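Local coordinates for protein methylaspartate ammonia-lyase (Citrobacter amalonaticus, PDB 1KKR) that catalyses the reversible, magnesium-dependent elimination of ammonia from (2S,3S)-3-methyl-L-aspartate to give mesaconate, acting as a homodimer, at residues A108-A113 / D156-P161; L268-E273 / S300-V305; I330-L335 / A355-T360. All blocks are in the same frame, centred on the assembly; numbering follows the deposited sequence.

How the contacts relate
An enolase-like lyase illustrates how one parallel barrel can hold both a metal site and a substrate site. Contacts 2 and 3 join strand pairs of this barrel, 270-273 with 303-306 and 327-330 with 354-357. Their centres are 19 Å apart, yet they meet where Glu273 OE1 packs 3.6 Å from Tyr356 CE2. Contact 2 supplies a magnesium ligand; contact 3 supplies the proton acceptor Lys331 and a grip on the bound methylaspartate. Contact 1 belongs to the N-terminal region and lies away from the annotated sites, its nearest atoms about 9 Å from contact 3 and about 21 Å from contact 2.

Contact 1 (A108-A113 / D156-P161); sequences AFLPNA and DEWQLP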
ATOM      1  N   ALA A 108      20.854 -13.450  18.682  1.00 24.48           N
ATOM      2  CA  ALA A 108      21.534 -12.790  17.556  1.00 24.22           C
ATOM      3  C   ALA A 108      20.802 -13.121  16.259  1.00 23.09           C
ATOM      4  O   ALA A 108      20.062 -14.076  16.203  1.00 22.36           O
ATOM      5  CB  ALA A 108      22.962 -13.254  17.472  1.00 25.04           C
ATOM      6  N   PHE A 109      21.100 -12.379  15.210  1.00 22.90           N
ATOM      7  CA  PHE A 109      20.503 -12.539  13.888  1.00 22.41           C
ATOM      8  C   PHE A 109      21.340 -13.293  12.869  1.00 22.45           C
ATOM      9  O   PHE A 109      20.861 -14.207  12.224  1.00 21.02           O
ATOM     10  CB  PHE A 109      20.202 -11.119  13.366  1.00 22.38           C
ATOM     11  CG  PHE A 109      19.840 -11.060  11.903  1.00 21.00           C
ATOM     12  CD1 PHE A 109      18.757 -11.782  11.421  1.00 18.86           C
ATOM     13  CD2 PHE A 109      20.550 -10.253  11.011  1.00 21.67           C
ATOM     14  CE1 PHE A 109      18.424 -11.759  10.074  1.00 18.13           C
ATOM     15  CE2 PHE A 109      20.187 -10.209   9.655  1.00 22.52           C
ATOM     16  CZ  PHE A 109      19.102 -10.955   9.205  1.00 20.00           C
ATOM     17  N   LEU A 110      22.622 -12.970  12.769  1.00 22.95           N
ATOM     18  CA  LEU A 110      23.429 -13.451  11.648  1.00 24.43           C
ATOM     19  C   LEU A 110      23.677 -14.945  11.531  1.00 24.01           C
ATOM     20  O   LEU A 110      23.572 -15.511  10.444  1.00 24.35           O
ATOM     21  CB  LEU A 110      24.753 -12.652  11.625  1.00 25.50           C
ATOM     22  CG  LEU A 110      25.454 -12.213  10.342  1.00 31.14           C
ATOM     23  CD1 LEU A 110      24.645 -11.844   9.138  1.00 34.34           C
ATOM     24  CD2 LEU A 110      26.353 -11.003  10.752  1.00 33.95           C
ATOM     25  N   PRO A 111      24.037 -15.595  12.613  1.00 23.91           N
ATOM     26  CA  PRO A 111      24.213 -17.036  12.526  1.00 23.82           C
ATOM     27  C   PRO A 111      22.878 -17.690  12.032  1.00 23.22           C
ATOM     28  O   PRO A 111      22.863 -18.553  11.147  1.00 23.11           O
ATOM     29  CB  PRO A 111      24.596 -17.443  13.950  1.00 23.78           C
ATOM     30  CG  PRO A 111      25.018 -16.188  14.633  1.00 25.50           C
ATOM     31  CD  PRO A 111      24.295 -15.043  13.956  1.00 23.77           C
ATOM     32  N   ASN A 112      21.738 -17.237  12.533  1.00 22.49           N
ATOM     33  CA  ASN A 112      20.483 -17.816  11.997  1.00 21.69           C
ATOM     34  C   ASN A 112      20.334 -17.536  10.481  1.00 21.22           C
ATOM     35  O   ASN A 112      19.893 -18.377   9.695  1.00 20.61           O
ATOM     36  CB  ASN A 112      19.247 -17.288  12.754  1.00 21.47           C
ATOM     37  CG  ASN A 112      19.158 -17.822  14.152  1.00 21.52           C
ATOM     38  OD1 ASN A 112      19.651 -18.916  14.416  1.00 23.02           O
ATOM     39  ND2 ASN A 112      18.512 -17.072  15.062  1.00 19.29           N
ATOM     40  N   ALA A 113      20.663 -16.320  10.086  1.00 21.11           N
ATOM     41  CA  ALA A 113      20.458 -15.891   8.725  1.00 21.56           C
ATOM     42  C   ALA A 113      21.332 -16.724   7.807  1.00 22.38           C
ATOM     43  O   ALA A 113      20.917 -17.147   6.731  1.00 22.46           O
ATOM     44  CB  ALA A 113      20.750 -14.405   8.573  1.00 21.91           C
ATOM     45  N   ASP A 156      24.409  -3.029  15.314  1.00 24.71           N
ATOM     46  CA  ASP A 156      25.153  -3.741  16.322  1.00 24.77           C
ATOM     47  C   ASP A 156      25.948  -4.880  15.737  1.00 24.69           C
ATOM     48  O   ASP A 156      27.118  -5.036  16.076  1.00 24.49           O
ATOM     49  CB  ASP A 156      24.230  -4.352  17.372  1.00 24.84           C
ATOM     50  CG  ASP A 156      23.743  -3.352  18.397  1.00 26.03           C
ATOM     51  OD1 ASP A 156      24.264  -2.242  18.457  1.00 26.76           O
ATOM     52  OD2 ASP A 156      22.830  -3.584  19.205  1.00 26.53           O
ATOM     53  N   GLU A 157      25.322  -5.714  14.904  1.00 24.10           N
ATOM     54  CA  GLU A 157      26.021  -6.919  14.414  1.00 23.71           C
ATOM     55  C   GLU A 157      27.000  -6.604  13.326  1.00 23.85           C
ATOM     56  O   GLU A 157      27.848  -7.439  12.965  1.00 22.57           O
ATOM     57  CB  GLU A 157      25.064  -8.045  13.955  1.00 23.69           C
ATOM     58  CG  GLU A 157      24.129  -8.478  15.073  1.00 23.07           C
ATOM     59  CD  GLU A 157      23.458  -9.846  14.910  1.00 24.07           C
ATOM     60  OE1 GLU A 157      23.791 -10.619  14.020  1.00 24.81           O
ATOM     61  OE2 GLU A 157      22.538 -10.149  15.687  1.00 23.19           O
ATOM     62  N   TRP A 158      26.864  -5.438  12.731  1.00 24.07           N
ATOM     63  CA  TRP A 158      27.822  -5.096  11.663  1.00 25.02           C
ATOM     64  C   TRP A 158      28.741  -3.966  12.143  1.00 24.75           C
ATOM     65  O   TRP A 158      29.494  -3.404  11.373  1.00 24.19           O
ATOM     66  CB  TRP A 158      27.157  -4.665  10.372  1.00 24.77           C
ATOM     67  CG  TRP A 158      26.780  -5.784   9.372  1.00 25.56           C
ATOM     68  CD1 TRP A 158      27.414  -6.096   8.214  1.00 26.44           C
ATOM     69  CD2 TRP A 158      25.648  -6.641   9.439  1.00 25.02           C
ATOM     70  NE1 TRP A 158      26.749  -7.102   7.555  1.00 25.42           N
ATOM     71  CE2 TRP A 158      25.645  -7.442   8.282  1.00 25.30           C
ATOM     72  CE3 TRP A 158      24.615  -6.797  10.345  1.00 22.11           C
ATOM     73  CZ2 TRP A 158      24.676  -8.415   8.043  1.00 22.72           C
ATOM     74  CZ3 TRP A 158      23.634  -7.746  10.086  1.00 22.93           C
ATOM     75  CH2 TRP A 158      23.689  -8.555   8.969  1.00 20.42           C
ATOM     76  N   GLN A 159      28.566  -3.575  13.399  1.00 25.40           N
ATOM     77  CA  GLN A 159      29.335  -2.516  14.019  1.00 25.94           C
ATOM     78  C   GLN A 159      29.288  -1.275  13.170  1.00 26.44           C
ATOM     79  O   GLN A 159      30.290  -0.831  12.631  1.00 26.71           O
ATOM     80  CB  GLN A 159      30.806  -3.028  14.293  1.00 26.34           C
ATOM     81  N   LEU A 160      28.096  -0.696  13.050  1.00 27.15           N
ATOM     82  CA  LEU A 160      27.896   0.522  12.274  1.00 27.41           C
ATOM     83  C   LEU A 160      27.386   1.583  13.230  1.00 27.94           C
ATOM     84  O   LEU A 160      26.679   1.268  14.178  1.00 27.29           O
ATOM     85  CB  LEU A 160      26.794   0.348  11.210  1.00 27.38           C
ATOM     86  CG  LEU A 160      26.977  -0.898  10.355  1.00 29.24           C
ATOM     87  CD1 LEU A 160      25.786  -1.240   9.491  1.00 30.12           C
ATOM     88  CD2 LEU A 160      28.199  -0.660   9.484  1.00 31.30           C
ATOM     89  N   PRO A 161      27.674   2.843  12.962  1.00 28.63           N
ATOM     90  CA  PRO A 161      27.263   3.908  13.883  1.00 29.28           C
ATOM     91  C   PRO A 161      25.798   4.232  14.018  1.00 29.92           C
ATOM     92  O   PRO A 161      25.462   4.793  15.029  1.00 30.71           O
ATOM     93  CB  PRO A 161      28.072   5.129  13.388  1.00 28.98           C
ATOM     94  CG  PRO A 161      28.309   4.831  11.967  1.00 29.76           C
ATOM     95  CD  PRO A 161      28.572   3.352  11.913  1.00 28.70           C
TER
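Glu157, in the last turn of helix 150-157, reaches across to the chain leading into helix 110-118 and takes two successive backbone N-H groups with one carboxylate. Its own helix closes in a Schellman motif, with Gln159 at positive phi, and both segments belong to the N-terminal, enolase-like region of the lyase. Phe109 N donates to Glu157 OE2 at 2.7 Å, and Leu110 N donates to OE1 of the same glutamate at 2.9 Å. Both oxygens offer their syn lone pairs, so the pair of bonds fixes the rotation of the carboxylate. Lying near the N-terminal end of helix 110-118, the carboxylate would probably find its negative charge favoured by the helix dipole.

Leu110 shows how an apolar side chain can continue such a polar grip. Its CB lies 3.3 Å from Glu157 OE1, the oxygen already held by its own backbone. CG then branches toward the indole of Trp158, which the leucine crosses at about a right angle. One methyl, CD1, comes to 3.4 Å from Trp158 CH2, while the other, CD2, sits over the six-membered ring in a CH-pi contact, 4.1 Å from its centroid. A chi1 of -143°, away from the staggered values, brings both methyls against the indole.

The Phe109 ring also packs on Leu138, Leu139 and Thr142 of helix 128-146. The indole is anchored by Trp158 NE1 bonding to Asp343 and by packing on Val342 and Leu346, so helix 339-350 of the barrel backs the contact. Trp158 CH2 is the point where the two apolar neighbours converge: besides the leucine methyls, it meets Phe109 CE2 edge to edge at 3.9 Å.

Contact 2 (L268-E273 / S300-V305); sequences LPLYIE and SGVKIV. With MG (magnesium ion), chain C.
Tyr271 and Lys303 lie side by side and point the same way from neighbouring parallel strands of the TIM-type barrel, within a beta-alpha-beta unit completed by helix 281-297. Lys303 CB sits over one face of the Tyr271 ring, 4.0 Å from its centroid. The chain runs on along the phenol until a bend at chi4 (137°) brings Lys303 NZ within 2.9 Å of Tyr271 OH, to which it donates a hydrogen bond. Val305 approaches differently, crossing at about a right angle to put CG2 at the ring edge, 3.8 Å from Tyr271 CD2.

Glu273 extends from the same face of the sheet, its CB 3.8 Å from Val305 CB, and its OE2 binds the magnesium ion at 2.2 Å. The opposite face carries Ile272 and Ile304, the latter packed on helix 281-297. Leu270 lies alongside Val302, CD2 against CG2. Backbone bonds such as Ile272 N to Lys303 O, at 2.9 Å, hold the strands in step.

The polar ends have further partners: Glu354 engages both Tyr271 and Lys303, while Glu273 OE1 bonds to His236. The lysine charge is thus probably balanced by Glu354, and the bond from His236 probably steadies the carboxylate that joins Asp238 and Asp307 on the metal.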
ATOM      1  N   LEU A 268      18.508  19.226 -13.411  1.00 30.12           N
ATOM      2  CA  LEU A 268      18.217  18.135 -12.469  1.00 29.56           C
ATOM      3  C   LEU A 268      19.162  17.002 -12.769  1.00 29.43           C
ATOM      4  O   LEU A 268      19.300  16.594 -13.908  1.00 30.00           O
ATOM      5  CB  LEU A 268      16.763  17.697 -12.541  1.00 29.37           C
ATOM      6  CG  LEU A 268      15.812  18.859 -12.204  1.00 30.53           C
ATOM      7  CD1 LEU A 268      14.412  18.503 -12.353  1.00 31.17           C
ATOM      8  CD2 LEU A 268      16.063  19.416 -10.791  1.00 31.71           C
ATOM      9  N   PRO A 269      19.863  16.476 -11.793  1.00 29.17           N
ATOM     10  CA  PRO A 269      20.738  15.368 -12.127  1.00 28.99           C
ATOM     11  C   PRO A 269      19.925  14.238 -12.772  1.00 28.47           C
ATOM     12  O   PRO A 269      18.727  14.058 -12.477  1.00 27.34           O
ATOM     13  CB  PRO A 269      21.286  14.940 -10.776  1.00 28.59           C
ATOM     14  CG  PRO A 269      21.167  16.105  -9.910  1.00 28.97           C
ATOM     15  CD  PRO A 269      19.885  16.775 -10.361  1.00 29.73           C
ATOM     16  N   LEU A 270      20.599  13.481 -13.628  1.00 28.58           N
ATOM     17  CA  LEU A 270      19.969  12.413 -14.396  1.00 28.28           C
ATOM     18  C   LEU A 270      20.668  11.073 -14.281  1.00 26.99           C
ATOM     19  O   LEU A 270      21.888  10.972 -14.337  1.00 26.92           O
ATOM     20  CB  LEU A 270      19.871  12.825 -15.873  1.00 28.54           C
ATOM     21  CG  LEU A 270      19.379  11.791 -16.887  1.00 29.14           C
ATOM     22  CD1 LEU A 270      17.938  11.497 -16.675  1.00 29.85           C
ATOM     23  CD2 LEU A 270      19.530  12.204 -18.340  1.00 31.10           C
ATOM     24  N   TYR A 271      19.849  10.039 -14.143  1.00 26.09           N
ATOM     25  CA  TYR A 271      20.292   8.647 -14.056  1.00 25.22           C
ATOM     26  C   TYR A 271      19.471   7.811 -15.050  1.00 24.88           C
ATOM     27  O   TYR A 271      18.222   7.920 -15.123  1.00 24.62           O
ATOM     28  CB  TYR A 271      20.052   8.079 -12.656  1.00 24.76           C
ATOM     29  CG  TYR A 271      21.055   8.479 -11.555  1.00 24.77           C
ATOM     30  CD1 TYR A 271      21.150   9.780 -11.107  1.00 24.63           C
ATOM     31  CD2 TYR A 271      21.875   7.545 -10.981  1.00 25.41           C
ATOM     32  CE1 TYR A 271      22.029  10.141 -10.120  1.00 26.96           C
ATOM     33  CE2 TYR A 271      22.766   7.889 -10.015  1.00 25.70           C
ATOM     34  CZ  TYR A 271      22.834   9.206  -9.575  1.00 27.25           C
ATOM     35  OH  TYR A 271      23.738   9.586  -8.609  1.00 24.21           O
ATOM     36  N   ILE A 272      20.175   6.951 -15.779  1.00 24.46           N
ATOM     37  CA  ILE A 272      19.555   6.084 -16.759  1.00 23.95           C
ATOM     38  C   ILE A 272      19.892   4.650 -16.318  1.00 22.91           C
ATOM     39  O   ILE A 272      21.042   4.237 -16.255  1.00 22.42           O
ATOM     40  CB  ILE A 272      20.071   6.351 -18.169  1.00 23.88           C
ATOM     41  CG1 ILE A 272      19.711   7.758 -18.697  1.00 23.79           C
ATOM     42  CG2 ILE A 272      19.598   5.249 -19.106  1.00 24.19           C
ATOM     43  CD1 ILE A 272      18.305   8.174 -18.769  1.00 22.31           C
ATOM     44  N   GLU A 273      18.853   3.900 -16.000  1.00 22.88           N
ATOM     45  CA  GLU A 273      19.005   2.527 -15.530  1.00 22.61           C
ATOM     46  C   GLU A 273      18.786   1.605 -16.709  1.00 22.91           C
ATOM     47  O   GLU A 273      17.896   1.834 -17.547  1.00 23.35           O
ATOM     48  CB  GLU A 273      17.984   2.227 -14.416  1.00 21.93           C
ATOM     49  CG  GLU A 273      17.941   0.770 -13.955  1.00 23.39           C
ATOM     50  CD  GLU A 273      17.122   0.493 -12.712  1.00 24.39           C
ATOM     51  OE1 GLU A 273      16.768   1.427 -11.985  1.00 26.26           O
ATOM     52  OE2 GLU A 273      16.889  -0.701 -12.419  1.00 25.33           O
ATOM     53  N   SER A 300      30.286  13.954 -19.585  1.00 34.27           N
ATOM     54  CA  SER A 300      28.874  13.922 -19.260  1.00 32.80           C
ATOM     55  C   SER A 300      28.703  13.872 -17.791  1.00 31.72           C
ATOM     56  O   SER A 300      29.447  13.197 -17.084  1.00 31.47           O
ATOM     57  CB  SER A 300      28.140  12.712 -19.849  1.00 32.86           C
ATOM     58  OG  SER A 300      26.732  12.874 -19.703  1.00 29.33           O
ATOM     59  N   GLY A 301      27.653  14.552 -17.382  1.00 31.11           N
ATOM     60  CA  GLY A 301      27.181  14.466 -15.995  1.00 31.61           C
ATOM     61  C   GLY A 301      26.103  13.369 -15.747  1.00 31.27           C
ATOM     62  O   GLY A 301      25.641  13.144 -14.605  1.00 31.71           O
ATOM     63  N   VAL A 302      25.674  12.695 -16.816  1.00 30.15           N
ATOM     64  CA  VAL A 302      24.596  11.712 -16.718  1.00 29.47           C
ATOM     65  C   VAL A 302      25.152  10.424 -16.164  1.00 28.35           C
ATOM     66  O   VAL A 302      26.235  10.060 -16.508  1.00 28.60           O
ATOM     67  CB  VAL A 302      23.930  11.502 -18.085  1.00 29.51           C
ATOM     68  CG1 VAL A 302      22.856  10.392 -17.984  1.00 31.40           C
ATOM     69  CG2 VAL A 302      23.246  12.821 -18.533  1.00 28.87           C
ATOM     70  N   LYS A 303      24.455   9.749 -15.264  1.00 27.83           N
ATOM     71  CA  LYS A 303      24.994   8.501 -14.715  1.00 27.27           C
ATOM     72  C   LYS A 303      24.175   7.280 -15.175  1.00 25.99           C
ATOM     73  O   LYS A 303      22.985   7.377 -15.552  1.00 26.07           O
ATOM     74  CB  LYS A 303      25.033   8.548 -13.178  1.00 28.16           C
ATOM     75  CG  LYS A 303      26.132   9.439 -12.515  1.00 28.41           C
ATOM     76  CD  LYS A 303      25.920   9.417 -11.002  1.00 29.07           C
ATOM     77  CE  LYS A 303      26.934  10.300 -10.157  1.00 29.74           C
ATOM     78  NZ  LYS A 303      26.235  11.081  -9.044  1.00 24.89           N
ATOM     79  N   ILE A 304      24.792   6.121 -15.109  1.00 24.44           N
ATOM     80  CA  ILE A 304      24.072   4.917 -15.453  1.00 24.93           C
ATOM     81  C   ILE A 304      24.046   3.921 -14.309  1.00 23.88           C
ATOM     82  O   ILE A 304      24.971   3.826 -13.500  1.00 23.05           O
ATOM     83  CB  ILE A 304      24.619   4.212 -16.723  1.00 25.28           C
ATOM     84  CG1 ILE A 304      26.022   3.690 -16.497  1.00 26.94           C
ATOM     85  CG2 ILE A 304      24.358   5.065 -17.971  1.00 25.18           C
ATOM     86  CD1 ILE A 304      26.461   2.756 -17.639  1.00 28.87           C
ATOM     87  N   VAL A 305      22.968   3.158 -14.316  1.00 22.68           N
ATOM     88  CA  VAL A 305      22.653   2.183 -13.292  1.00 23.17           C
ATOM     89  C   VAL A 305      22.478   0.743 -13.836  1.00 22.39           C
ATOM     90  O   VAL A 305      21.636   0.495 -14.698  1.00 22.05           O
ATOM     91  CB  VAL A 305      21.290   2.510 -12.615  1.00 23.60           C
ATOM     92  CG1 VAL A 305      21.029   1.549 -11.440  1.00 24.77           C
ATOM     93  CG2 VAL A 305      21.174   3.972 -12.151  1.00 23.49           C
TER
HETATM   94 MG    MG C 501      15.393  -1.875 -13.582  1.00 26.34          MG
HETATM   95  O   HOH W   1      23.842  12.234 -12.849  1.00 26.06           O
HETATM   96  O   HOH W   2      22.952  14.620 -14.814  1.00 31.57           O
HETATM   97  O   HOH W   3      14.481  -3.318 -14.841  1.00 27.67           O
HETATM   98  O   HOH W   4      16.553  -2.075 -15.378  1.00 20.61           O

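Contact 3 (I330-L335 / A355-T360); sequences IKTPDL and AYQGGT. With 2AS ((2S,3S)-3-methyl-aspartic acid), chain E.
Ile330 pairs in parallel with Gln357, donating from its N to Tyr356 O at 2.8 Å and accepting at its O from Gly358 N at 3.0 Å, the latter donor lying well above the carbonyl plane. Beyond this bridge the strands become loops carrying the proton acceptor Lys331 and the substrate-binding Thr360. Ile330 sets CD1 against Ala355 CB, and Thr332 crosses Gln357 obliquely, with CG2 3.8 Å from Gln357 CG. Thr332 OG1 is held by Tyr132.

The Lys331 chain runs past the Gly359 carbonyl, CG 3.5 Å from Gly359 O. A turn at chi3 (-93°) then carries NZ toward the ligand, 3.6 Å from OD1 of the bound methylaspartate. Gly359 itself has backbone angles that call for glycine. Next to it, Thr360 sends OG1 anti to its backbone N and donates to the ligand's OXT at 2.8 Å; its CG2 lies 4.2 Å from Pro333 CG, and OG1 also accepts from Asn362 N.

One loop therefore grips a substrate carboxylate while the other brings up the proton acceptor. Lys331 NZ, salt-bridged to the magnesium ligand Asp307, stands 4.2 Å from CB of the ligand, a position consistent with taking the proton from that carbon during elimination.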
ATOM      1  N   ILE A 330      20.453  -3.111  -6.096  1.00 20.94           N
ATOM      2  CA  ILE A 330      20.456  -4.247  -5.219  1.00 20.81           C
ATOM      3  C   ILE A 330      18.952  -4.573  -5.122  1.00 20.45           C
ATOM      4  O   ILE A 330      18.207  -3.979  -4.340  1.00 19.10           O
ATOM      5  CB  ILE A 330      21.033  -3.822  -3.847  1.00 20.56           C
ATOM      6  CG1 ILE A 330      22.445  -3.248  -4.015  1.00 22.74           C
ATOM      7  CG2 ILE A 330      21.009  -4.988  -2.883  1.00 21.52           C
ATOM      8  CD1 ILE A 330      23.063  -2.614  -2.734  1.00 24.42           C
ATOM      9  N   LYS A 331      18.506  -5.521  -5.921  1.00 20.57           N
ATOM     10  CA  LYS A 331      17.088  -5.792  -6.025  1.00 21.13           C
ATOM     11  C   LYS A 331      16.773  -6.787  -4.900  1.00 20.40           C
ATOM     12  O   LYS A 331      16.925  -7.972  -5.089  1.00 20.68           O
ATOM     13  CB  LYS A 331      16.773  -6.285  -7.433  1.00 21.80           C
ATOM     14  CG  LYS A 331      15.266  -6.218  -7.754  1.00 23.68           C
ATOM     15  CD  LYS A 331      14.963  -6.545  -9.198  1.00 25.15           C
ATOM     16  CE  LYS A 331      14.901  -5.337 -10.048  1.00 23.00           C
ATOM     17  NZ  LYS A 331      14.889  -5.558 -11.529  1.00 18.80           N
ATOM     18  N   THR A 332      16.394  -6.256  -3.726  1.00 19.57           N
ATOM     19  CA  THR A 332      16.373  -6.997  -2.468  1.00 19.06           C
ATOM     20  C   THR A 332      15.912  -8.466  -2.507  1.00 18.92           C
ATOM     21  O   THR A 332      16.568  -9.299  -1.928  1.00 18.96           O
ATOM     22  CB  THR A 332      15.709  -6.208  -1.319  1.00 19.00           C
ATOM     23  OG1 THR A 332      14.388  -5.798  -1.652  1.00 19.96           O
ATOM     24  CG2 THR A 332      16.470  -4.873  -1.109  1.00 19.04           C
ATOM     25  N   PRO A 333      14.789  -8.807  -3.115  1.00 18.60           N
ATOM     26  CA  PRO A 333      14.327 -10.164  -2.975  1.00 18.81           C
ATOM     27  C   PRO A 333      15.257 -11.148  -3.662  1.00 20.15           C
ATOM     28  O   PRO A 333      15.375 -12.290  -3.208  1.00 18.81           O
ATOM     29  CB  PRO A 333      12.972 -10.137  -3.632  1.00 19.91           C
ATOM     30  CG  PRO A 333      12.553  -8.730  -3.608  1.00 20.06           C
ATOM     31  CD  PRO A 333      13.855  -7.990  -3.892  1.00 18.65           C
ATOM     32  N   ASP A 334      15.993 -10.702  -4.675  1.00 20.89           N
ATOM     33  CA  ASP A 334      16.814 -11.665  -5.397  1.00 22.08           C
ATOM     34  C   ASP A 334      18.078 -11.964  -4.604  1.00 21.56           C
ATOM     35  O   ASP A 334      18.775 -12.850  -4.960  1.00 20.71           O
ATOM     36  CB  ASP A 334      17.238 -11.179  -6.758  1.00 22.16           C
ATOM     37  CG  ASP A 334      16.094 -11.021  -7.689  1.00 23.17           C
ATOM     38  OD1 ASP A 334      15.218 -11.910  -7.741  1.00 24.30           O
ATOM     39  OD2 ASP A 334      16.048 -10.053  -8.438  1.00 20.76           O
ATOM     40  N   LEU A 335      18.385 -11.236  -3.542  1.00 21.66           N
ATOM     41  CA  LEU A 335      19.596 -11.556  -2.801  1.00 21.50           C
ATOM     42  C   LEU A 335      19.375 -12.683  -1.857  1.00 20.72           C
ATOM     43  O   LEU A 335      20.331 -13.160  -1.270  1.00 19.97           O
ATOM     44  CB  LEU A 335      20.177 -10.363  -2.041  1.00 21.39           C
ATOM     45  CG  LEU A 335      20.954  -9.410  -2.964  1.00 23.78           C
ATOM     46  CD1 LEU A 335      20.011  -8.496  -3.653  1.00 23.91           C
ATOM     47  CD2 LEU A 335      21.963  -8.547  -2.244  1.00 23.49           C
ATOM     48  N   ALA A 355      25.086   2.647  -4.088  1.00 22.22           N
ATOM     49  CA  ALA A 355      24.130   1.543  -3.852  1.00 22.15           C
ATOM     50  C   ALA A 355      22.690   2.032  -3.849  1.00 21.33           C
ATOM     51  O   ALA A 355      22.367   2.939  -3.138  1.00 20.20           O
ATOM     52  CB  ALA A 355      24.458   0.875  -2.527  1.00 21.89           C
ATOM     53  N   TYR A 356      21.865   1.452  -4.705  1.00 20.54           N
ATOM     54  CA  TYR A 356      20.465   1.728  -4.810  1.00 20.21           C
ATOM     55  C   TYR A 356      19.784   0.466  -4.291  1.00 20.06           C
ATOM     56  O   TYR A 356      19.879  -0.619  -4.926  1.00 19.89           O
ATOM     57  CB  TYR A 356      20.170   1.888  -6.278  1.00 21.59           C
ATOM     58  CG  TYR A 356      18.736   1.687  -6.716  1.00 21.25           C
ATOM     59  CD1 TYR A 356      17.682   1.933  -5.853  1.00 20.60           C
ATOM     60  CD2 TYR A 356      18.443   1.279  -8.019  1.00 20.74           C
ATOM     61  CE1 TYR A 356      16.354   1.762  -6.270  1.00 22.50           C
ATOM     62  CE2 TYR A 356      17.118   1.126  -8.457  1.00 20.90           C
ATOM     63  CZ  TYR A 356      16.080   1.351  -7.573  1.00 21.03           C
ATOM     64  OH  TYR A 356      14.746   1.204  -7.917  1.00 17.89           O
ATOM     65  N   GLN A 357      19.181   0.590  -3.104  1.00 19.41           N
ATOM     66  CA  GLN A 357      18.538  -0.524  -2.451  1.00 19.33           C
ATOM     67  C   GLN A 357      17.122  -0.506  -3.072  1.00 19.44           C
ATOM     68  O   GLN A 357      16.283   0.294  -2.673  1.00 19.25           O
ATOM     69  CB  GLN A 357      18.477  -0.352  -0.924  1.00 19.44           C
ATOM     70  CG  GLN A 357      18.236  -1.662  -0.146  1.00 18.22           C
ATOM     71  CD  GLN A 357      18.113  -1.404   1.309  1.00 18.42           C
ATOM     72  OE1 GLN A 357      19.089  -1.036   1.955  1.00 17.85           O
ATOM     73  NE2 GLN A 357      16.880  -1.507   1.833  1.00 18.71           N
ATOM     74  N   GLY A 358      16.900  -1.330  -4.092  1.00 18.94           N
ATOM     75  CA  GLY A 358      15.645  -1.263  -4.854  1.00 19.74           C
ATOM     76  C   GLY A 358      14.724  -2.384  -4.351  1.00 20.60           C
ATOM     77  O   GLY A 358      14.477  -2.519  -3.147  1.00 19.54           O
ATOM     78  N   GLY A 359      14.268  -3.226  -5.268  1.00 21.70           N
ATOM     79  CA  GLY A 359      13.236  -4.193  -4.944  1.00 21.57           C
ATOM     80  C   GLY A 359      12.202  -4.306  -6.037  1.00 21.45           C
ATOM     81  O   GLY A 359      12.506  -4.160  -7.228  1.00 21.23           O
ATOM     82  N   THR A 360      10.969  -4.608  -5.633  1.00 21.30           N
ATOM     83  CA  THR A 360       9.882  -4.838  -6.605  1.00 20.83           C
ATOM     84  C   THR A 360       8.533  -4.329  -6.156  1.00 20.66           C
ATOM     85  O   THR A 360       8.231  -4.284  -4.965  1.00 19.13           O
ATOM     86  CB  THR A 360       9.763  -6.347  -6.963  1.00 21.32           C
ATOM     87  OG1 THR A 360       8.739  -6.544  -7.946  1.00 22.47           O
ATOM     88  CG2 THR A 360       9.341  -7.200  -5.752  1.00 22.07           C
TER
HETATM   89  C   2AS E 801       9.716  -3.912 -10.249  1.00 26.33           C
HETATM   90  O   2AS E 801       8.808  -3.375  -9.608  1.00 25.79           O
HETATM   91  CA  2AS E 801      10.472  -3.171 -11.371  1.00 26.39           C
HETATM   92  N   2AS E 801       9.697  -2.072 -11.982  1.00 25.83           N
HETATM   93  CB  2AS E 801      11.891  -2.754 -10.870  1.00 26.45           C
HETATM   94  CG  2AS E 801      12.745  -2.212 -11.996  1.00 26.23           C
HETATM   95  OD1 2AS E 801      13.970  -2.134 -11.922  1.00 22.97           O
HETATM   96  C4  2AS E 801      11.966  -1.733  -9.737  1.00 27.04           C
HETATM   97  OD2 2AS E 801      12.177  -1.886 -13.022  1.00 26.70           O
HETATM   98  OXT 2AS E 801      10.023  -5.073  -9.966  1.00 24.77           O